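Local coordinates for protein GH62 arabinofuranosidase (PDB 4N4B) that hydrolyses terminal non-reducing alpha-L-arabinofuranoside residues and probably acts on the arabinose side groups of xylan in plant biomass, at residues A[42-47]-A[63-68]; A[108-113]-A[294-299]. One frame throughout, in Å; residues are numbered along the deposited sequence. Where two conformers were deposited one is given.

Contact 1. Residues A[42-47]-A[63-68]; sequences RGIAGI and ASTAQS
Gln67 and Ile44 meet where residues 42-47 run in beside residues 63-68, at the open end of the beta hairpin formed by strands 46-55 and 58-67. Gln67 CG stands between the backbone N and the carbonyl carbon (chi1 60°). The extended chain beyond it carries the carboxamide to the loop at Arg42 and Gly43. There NE2 makes a weak hydrogen bond to Arg42 O at 3.5 Å. The other end of the amide lies against an aliphatic branch, with Gln67 OE1 3.5 Å from Ile44 CG1.

Ile44 reaches further along the strand. Its CD1 lies 3.7 Å from Thr65 CB and touches the CG2 methyl of Thr65 as well, while its CG2 rests near the backbone of Ala66.

The backbones pair through a classic beta bulge. Ala45 and Gly46 both face Ala66, and both of their amides bind the one carbonyl. Ala45 N is 2.8 Å from Ala66 O and comes in the carbonyl plane. Gly46 N is 3.1 Å from Ala66 O and is tilted out of that plane. Ala66 N returns a bond to Gly46 O at 3.0 Å. Beyond the bulge the antiparallel pairing is regular, and Ile47 CA makes a CH...O contact of 3.5 Å with Ser64 O. Ile47 CG2 packs on Ala63 CB at 3.9 Å.

The two strands open a four-stranded antiparallel blade of the beta-propeller. Strand 46-55 is at its edge, and strand 58-67 is flanked on its other side by strand 70-78. Val74 touches Ala63 and Thr65, and Tyr91 of strand 90-91 touches both Ile44 and Thr65.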
ATOM      1  N   ARG A  42      -8.054  20.045  11.520  1.00 15.89           N
ATOM      2  CA  ARG A  42      -8.765  18.830  11.313  1.00 14.12           C
ATOM      3  C   ARG A  42      -8.581  17.739  12.366  1.00 13.50           C
ATOM      4  O   ARG A  42      -9.316  16.761  12.414  1.00 16.67           O
ATOM      5  CB  ARG A  42      -8.363  18.162   9.934  1.00 13.30           C
ATOM      6  CG  ARG A  42      -9.126  18.871   8.772  1.00 14.71           C
ATOM      7  CD  ARG A  42      -8.702  18.251   7.454  1.00 16.03           C
ATOM      8  NE  ARG A  42      -9.453  18.820   6.279  1.00 15.28           N
ATOM      9  CZ  ARG A  42     -10.394  18.174   5.641  1.00 14.34           C
ATOM     10  NH1 ARG A  42     -10.628  16.927   5.992  1.00 14.11           N
ATOM     11  NH2 ARG A  42     -10.975  18.654   4.572  1.00 15.39           N
ATOM     12  N   GLY A  43      -7.520  17.937  13.137  1.00 14.40           N
ATOM     13  CA  GLY A  43      -7.281  16.999  14.257  1.00 14.83           C
ATOM     14  C   GLY A  43      -6.669  15.655  13.875  1.00 13.22           C
ATOM     15  O   GLY A  43      -6.779  14.651  14.620  1.00 13.32           O
ATOM     16  N   ILE A  44      -6.051  15.575  12.679  1.00 11.65           N
ATOM     17  CA  ILE A  44      -5.514  14.291  12.217  1.00 10.91           C
ATOM     18  C   ILE A  44      -4.316  13.942  13.110  1.00  9.38           C
ATOM     19  O   ILE A  44      -3.466  14.749  13.388  1.00 10.12           O
ATOM     20  CB  ILE A  44      -5.173  14.421  10.726  1.00  9.12           C
ATOM     21  CG1 ILE A  44      -6.465  14.552   9.891  1.00 10.46           C
ATOM     22  CG2 ILE A  44      -4.344  13.247  10.286  1.00 10.26           C
ATOM     23  CD1 ILE A  44      -6.321  15.153   8.545  1.00 10.60           C
ATOM     24  N   ALA A  45      -4.240  12.664  13.478  1.00  8.68           N
ATOM     25  CA  ALA A  45      -3.153  12.121  14.330  1.00  8.29           C
ATOM     26  C   ALA A  45      -2.015  11.550  13.507  1.00  8.62           C
ATOM     27  O   ALA A  45      -0.851  11.619  13.881  1.00 10.01           O
ATOM     28  CB  ALA A  45      -3.716  11.112  15.278  1.00 10.09           C
ATOM     29  N   GLY A  46      -2.392  10.815  12.429  1.00  9.11           N
ATOM     30  CA  GLY A  46      -1.440  10.103  11.625  1.00  9.47           C
ATOM     31  C   GLY A  46      -1.674  10.301  10.123  1.00  8.31           C
ATOM     32  O   GLY A  46      -2.793  10.396   9.687  1.00  8.96           O
ATOM     33  N   ILE A  47      -0.560  10.295   9.389  1.00  8.05           N
ATOM     34  CA  ILE A  47      -0.609  10.187   7.902  1.00  7.89           C
ATOM     35  C   ILE A  47      -0.003   8.882   7.583  1.00  7.67           C
ATOM     36  O   ILE A  47       1.057   8.484   8.080  1.00  8.58           O
ATOM     37  CB  ILE A  47       0.122  11.351   7.233  1.00  8.38           C
ATOM     38  CG1 ILE A  47      -0.454  12.729   7.713  1.00  9.18           C
ATOM     39  CG2 ILE A  47       0.054  11.268   5.726  1.00  9.62           C
ATOM     40  CD1 ILE A  47      -1.845  12.997   7.328  1.00 11.15           C
ATOM     41  N   ALA A  63      -2.658   9.203   0.633  1.00  6.79           N
ATOM     42  CA  ALA A  63      -2.431   8.579   1.933  1.00  6.59           C
ATOM     43  C   ALA A  63      -3.728   8.630   2.714  1.00  6.91           C
ATOM     44  O   ALA A  63      -4.652   9.387   2.448  1.00  8.02           O
ATOM     45  CB  ALA A  63      -1.291   9.283   2.666  1.00  7.90           C
ATOM     46  N   SER A  64      -3.813   7.720   3.724  1.00  6.66           N
ATOM     47  CA  SER A  64      -4.853   7.781   4.752  1.00  7.44           C
ATOM     48  C   SER A  64      -4.568   8.970   5.714  1.00  7.14           C
ATOM     49  O   SER A  64      -3.419   9.149   6.116  1.00  8.54           O
ATOM     50  CB  SER A  64      -5.000   6.539   5.596  1.00  8.14           C
ATOM     51  OG  SER A  64      -5.046   5.349   4.798  1.00  8.69           O
ATOM     52  N   THR A  65      -5.675   9.597   6.142  1.00  7.64           N
ATOM     53  CA  THR A  65      -5.698  10.464   7.335  1.00  7.66           C
ATOM     54  C   THR A  65      -6.313   9.621   8.397  1.00  7.72           C
ATOM     55  O   THR A  65      -7.312   9.014   8.236  1.00  8.80           O
ATOM     56  CB  THR A  65      -6.423  11.780   7.124  1.00  8.56           C
ATOM     57  OG1 THR A  65      -7.800  11.565   6.879  1.00  9.53           O
ATOM     58  CG2 THR A  65      -5.845  12.554   5.887  1.00 10.50           C
ATOM     59  N   ALA A  66      -5.671   9.589   9.573  1.00  8.56           N
ATOM     60  CA  ALA A  66      -6.091   8.716  10.713  1.00  7.75           C
ATOM     61  C   ALA A  66      -6.257   9.576  11.988  1.00  8.83           C
ATOM     62  O   ALA A  66      -5.413  10.368  12.325  1.00  8.15           O
ATOM     63  CB  ALA A  66      -5.077   7.647  10.950  1.00  8.61           C
ATOM     64  N   GLN A  67      -7.403   9.360  12.659  1.00  9.23           N
ATOM     65  CA  GLN A  67      -7.622   9.960  13.996  1.00  9.29           C
ATOM     66  C   GLN A  67      -8.696   9.049  14.592  1.00 10.61           C
ATOM     67  O   GLN A  67      -9.276   8.142  13.986  1.00 10.85           O
ATOM     68  CB  GLN A  67      -8.053  11.390  13.862  1.00 10.89           C
ATOM     69  CG  GLN A  67      -9.339  11.556  13.081  1.00 11.83           C
ATOM     70  CD  GLN A  67      -9.562  12.933  12.753  1.00 15.72           C
ATOM     71  OE1 GLN A  67      -9.330  13.420  11.589  1.00 18.57           O
ATOM     72  NE2 GLN A  67     -10.006  13.655  13.796  1.00 17.54           N
ATOM     73  N   SER A  68      -8.949   9.273  15.914  1.00 14.33           N
ATOM     74  CA  SER A  68      -9.906   8.323  16.498  0.50 13.13           C
ATOM     75  C   SER A  68     -11.311   8.564  15.998  1.00 12.92           C
ATOM     76  O   SER A  68     -12.013   7.595  16.028  1.00 14.57           O
ATOM     77  CB  SER A  68      -9.934   8.329  18.020  0.50 12.95           C
ATOM     78  OG  SER A  68      -8.708   7.859  18.529  0.50 13.48           O
TER

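Contact 2. Residues A[108-113]-A[294-299]; sequences FWFAPH and VDEKLL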
ATOM      1  N   PHE A 108      -3.216   4.026  -9.822  1.00  7.99           N
ATOM      2  CA  PHE A 108      -2.611   3.576 -11.095  1.00  8.14           C
ATOM      3  C   PHE A 108      -3.434   4.099 -12.237  1.00  8.41           C
ATOM      4  O   PHE A 108      -4.617   4.382 -12.129  1.00  9.02           O
ATOM      5  CB  PHE A 108      -2.484   2.020 -11.135  1.00  9.03           C
ATOM      6  CG  PHE A 108      -3.769   1.309 -10.975  1.00  8.46           C
ATOM      7  CD1 PHE A 108      -4.582   0.935 -12.013  1.00 10.38           C
ATOM      8  CD2 PHE A 108      -4.182   0.927  -9.685  1.00  9.34           C
ATOM      9  CE1 PHE A 108      -5.779   0.275 -11.824  1.00  9.80           C
ATOM     10  CE2 PHE A 108      -5.401   0.311  -9.474  1.00 10.07           C
ATOM     11  CZ  PHE A 108      -6.195   0.001 -10.551  1.00  9.88           C
ATOM     12  N   TRP A 109      -2.752   4.178 -13.392  1.00  9.35           N
ATOM     13  CA  TRP A 109      -3.451   4.493 -14.680  1.00 10.32           C
ATOM     14  C   TRP A 109      -4.013   3.223 -15.256  1.00  8.53           C
ATOM     15  O   TRP A 109      -3.289   2.248 -15.403  1.00 11.20           O
ATOM     16  CB  TRP A 109      -2.393   5.085 -15.627  1.00 11.95           C
ATOM     17  CG  TRP A 109      -2.882   5.437 -17.019  1.00 10.38           C
ATOM     18  CD1 TRP A 109      -2.470   4.767 -18.146  1.00 12.74           C
ATOM     19  CD2 TRP A 109      -3.743   6.466 -17.386  1.00 10.35           C
ATOM     20  NE1 TRP A 109      -3.027   5.395 -19.200  1.00 11.81           N
ATOM     21  CE2 TRP A 109      -3.811   6.424 -18.834  1.00 12.05           C
ATOM     22  CE3 TRP A 109      -4.391   7.463 -16.723  1.00 11.11           C
ATOM     23  CZ2 TRP A 109      -4.478   7.406 -19.543  1.00 13.25           C
ATOM     24  CZ3 TRP A 109      -5.127   8.419 -17.431  1.00 12.80           C
ATOM     25  CH2 TRP A 109      -5.198   8.325 -18.856  1.00 12.47           C
ATOM     26  N   PHE A 110      -5.296   3.223 -15.585  1.00 10.67           N
ATOM     27  CA  PHE A 110      -5.891   2.005 -16.213  1.00 11.25           C
ATOM     28  C   PHE A 110      -6.015   2.327 -17.708  1.00 11.67           C
ATOM     29  O   PHE A 110      -6.921   3.068 -18.158  1.00 12.35           O
ATOM     30  CB  PHE A 110      -7.204   1.675 -15.589  1.00 11.31           C
ATOM     31  CG  PHE A 110      -7.763   0.371 -16.094  1.00 10.95           C
ATOM     32  CD1 PHE A 110      -7.164  -0.808 -15.801  1.00 11.96           C
ATOM     33  CD2 PHE A 110      -8.940   0.342 -16.872  1.00 12.15           C
ATOM     34  CE1 PHE A 110      -7.643  -2.014 -16.282  1.00 13.42           C
ATOM     35  CE2 PHE A 110      -9.411  -0.828 -17.351  1.00 13.28           C
ATOM     36  CZ  PHE A 110      -8.765  -2.004 -17.119  1.00 12.54           C
ATOM     37  N   ALA A 111      -5.032   1.801 -18.408  1.00 12.75           N
ATOM     38  CA  ALA A 111      -4.860   2.200 -19.831  1.00 14.21           C
ATOM     39  C   ALA A 111      -6.086   1.878 -20.709  1.00 14.92           C
ATOM     40  O   ALA A 111      -6.454   2.799 -21.458  1.00 15.71           O
ATOM     41  CB  ALA A 111      -3.567   1.584 -20.338  1.00 14.60           C
ATOM     42  N   PRO A 112      -6.814   0.824 -20.482  1.00 14.22           N
ATOM     43  CA  PRO A 112      -8.030   0.601 -21.342  1.00 14.88           C
ATOM     44  C   PRO A 112      -9.055   1.661 -21.258  1.00 18.09           C
ATOM     45  O   PRO A 112      -9.894   1.798 -22.117  1.00 18.64           O
ATOM     46  CB  PRO A 112      -8.511  -0.812 -20.894  1.00 16.21           C
ATOM     47  CG  PRO A 112      -7.250  -1.487 -20.415  1.00 17.28           C
ATOM     48  CD  PRO A 112      -6.491  -0.372 -19.729  1.00 15.44           C
ATOM     49  N   HIS A 113      -9.178   2.393 -20.135  1.00 12.38           N
ATOM     50  CA  HIS A 113     -10.168   3.368 -19.952  1.00 11.44           C
ATOM     51  C   HIS A 113      -9.648   4.832 -20.046  1.00 11.83           C
ATOM     52  O   HIS A 113     -10.452   5.769 -19.980  1.00 13.21           O
ATOM     53  CB  HIS A 113     -10.818   3.225 -18.573  1.00 11.30           C
ATOM     54  CG  HIS A 113     -11.645   1.997 -18.428  1.00 12.54           C
ATOM     55  ND1 HIS A 113     -12.155   1.564 -17.237  1.00 12.81           N
ATOM     56  CD2 HIS A 113     -12.050   1.081 -19.372  1.00 15.35           C
ATOM     57  CE1 HIS A 113     -12.906   0.485 -17.434  1.00 13.72           C
ATOM     58  NE2 HIS A 113     -12.900   0.217 -18.747  1.00 15.34           N
ATOM     59  N   VAL A 294       3.077   3.761 -15.034  1.00 12.85           N
ATOM     60  CA  VAL A 294       2.386   3.845 -13.783  1.00 12.86           C
ATOM     61  C   VAL A 294       1.001   3.256 -13.981  1.00 12.11           C
ATOM     62  O   VAL A 294       0.111   3.675 -13.434  1.00 12.23           O
ATOM     63  CB  VAL A 294       2.427   5.249 -13.223  1.00 12.45           C
ATOM     64  CG1 VAL A 294       3.830   5.612 -12.755  1.00 13.30           C
ATOM     65  CG2 VAL A 294       1.937   6.255 -14.221  1.00 14.72           C
ATOM     66  N   ASP A 295       0.929   2.259 -14.837  1.00 11.41           N
ATOM     67  CA  ASP A 295      -0.313   1.617 -15.215  1.00 11.19           C
ATOM     68  C   ASP A 295      -0.660   0.360 -14.393  1.00 12.12           C
ATOM     69  O   ASP A 295      -0.033   0.042 -13.430  1.00 11.32           O
ATOM     70  CB  ASP A 295      -0.352   1.362 -16.741  1.00 12.29           C
ATOM     71  CG  ASP A 295       0.515   0.198 -17.182  1.00 14.98           C
ATOM     72  OD1 ASP A 295       1.108  -0.534 -16.402  1.00 14.22           O
ATOM     73  OD2 ASP A 295       0.621   0.044 -18.384  1.00 17.32           O
ATOM     74  N   GLU A 296      -1.730  -0.288 -14.824  1.00 11.04           N
ATOM     75  CA  GLU A 296      -2.298  -1.409 -14.127  1.00 11.61           C
ATOM     76  C   GLU A 296      -1.440  -2.649 -14.008  1.00 10.72           C
ATOM     77  O   GLU A 296      -1.851  -3.531 -13.336  1.00 11.36           O
ATOM     78  CB  GLU A 296      -3.693  -1.765 -14.704  1.00 11.99           C
ATOM     79  CG  GLU A 296      -3.705  -2.453 -16.065  1.00 14.25           C
ATOM     80  CD  GLU A 296      -3.486  -1.569 -17.282  1.00 16.17           C
ATOM     81  OE1 GLU A 296      -3.382  -0.389 -17.180  1.00 14.80           O
ATOM     82  OE2 GLU A 296      -3.502  -2.165 -18.347  1.00 17.28           O
ATOM     83  N   LYS A 297      -0.315  -2.720 -14.716  1.00 11.37           N
ATOM     84  CA  LYS A 297       0.548  -3.840 -14.522  1.00 11.97           C
ATOM     85  C   LYS A 297       1.465  -3.767 -13.291  1.00 11.13           C
ATOM     86  O   LYS A 297       2.043  -4.736 -12.895  1.00 11.78           O
ATOM     87  CB  LYS A 297       1.485  -4.026 -15.751  1.00 15.30           C
ATOM     88  CG  LYS A 297       0.695  -4.325 -17.069  1.00 19.77           C
ATOM     89  CD  LYS A 297       1.549  -4.962 -18.131  1.00 25.48           C
ATOM     90  CE  LYS A 297       0.598  -5.624 -19.158  1.00 25.70           C
ATOM     91  NZ  LYS A 297      -0.090  -4.520 -19.814  1.00 29.01           N
ATOM     92  N   LEU A 298       1.457  -2.573 -12.643  1.00 11.08           N
ATOM     93  CA  LEU A 298       2.174  -2.392 -11.303  1.00 11.56           C
ATOM     94  C   LEU A 298       3.618  -2.865 -11.411  1.00  9.96           C
ATOM     95  O   LEU A 298       4.220  -3.523 -10.583  1.00 10.53           O
ATOM     96  CB  LEU A 298       1.430  -3.123 -10.146  1.00 10.92           C
ATOM     97  CG  LEU A 298       0.277  -2.383  -9.517  1.00 10.96           C
ATOM     98  CD1 LEU A 298       0.787  -1.173  -8.778  1.00 12.44           C
ATOM     99  CD2 LEU A 298      -0.877  -1.980 -10.424  1.00 11.72           C
ATOM    100  N   LEU A 299       4.281  -2.448 -12.512  1.00 11.07           N
ATOM    101  CA  LEU A 299       5.648  -2.751 -12.724  1.00 11.36           C
ATOM    102  C   LEU A 299       6.576  -1.901 -11.825  1.00 11.09           C
ATOM    103  O   LEU A 299       6.409  -0.666 -11.715  1.00 13.35           O
ATOM    104  CB  LEU A 299       6.026  -2.467 -14.219  1.00 13.90           C
ATOM    105  CG  LEU A 299       7.481  -2.808 -14.639  1.00 13.41           C
ATOM    106  CD1 LEU A 299       7.846  -4.215 -14.519  1.00 14.64           C
ATOM    107  CD2 LEU A 299       7.787  -2.310 -16.110  1.00 15.92           C
TER
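A type I beta turn, Asp295 to Leu298, docks on the end of strand 103-110, the first strand of a propeller blade. The turn belongs to the loop between strands 286-288 and 306-311, so the contact links two blades. A single backbone bridge joins Trp109 to Asp295. Trp109 N gives an almost straight hydrogen bond to Val294 O at 2.9 Å.

The turn begins as an Asx turn: Asp295 OD1 takes the N-H of Lys297 at 3.1 Å. This fixes the carboxylate of Asp295 on its own loop.

Glu296 carries the side-chain contact. Its chain bends at chi2 (-78°), which brings the carboxylate to the turn that follows the strand. Ala111 N binds Glu296 OE1 at 3.0 Å with an N-H...O angle of 171°, and meets it from above the carboxylate plane. The same OE1 lies only 3.2 Å from Trp109 O, another acceptor, so the bond from Ala111 probably offsets some repulsion.

Glu296 CB touches both phenylalanines, from directions about a right angle apart; CG packs on Phe110 alone. CB sits at the edge of the Phe110 ring, 3.8 Å from Phe110 CD1. It is also 3.9 Å from Phe108 CD1. With an alanine at Glu296, CG and the carboxylate are gone; the amide of Ala111 would probably lose this acceptor and a gap would open beside the Phe110 edge.

Strand 164-170 flanks the contact: Val168 touches Phe108, and Cys170 touches Glu296. Pro112 CD lies over the centre of one face of the Phe110 ring and is 3.7 Å from Glu296 OE2.

In the fold
Both contacts are partly buried, and the centre of each is about 16 Å from the centre of the chain. They share no strand. Their centres are 28 Å apart, and the nearest atoms about 12 Å. Contact 1 is local: it pairs the open ends of a hairpin inside one blade, and most of its polar bonds are between backbones. Contact 2 brings together segments 181 residues apart in sequence and ties a loop to another blade. It relies on one buried carboxylate, aromatic rings and a single strand-like bridge. The side chain of Ser64 in contact 1 is about 8 Å from the bound calcium ion, that of Leu298 in contact 2 about 10 Å.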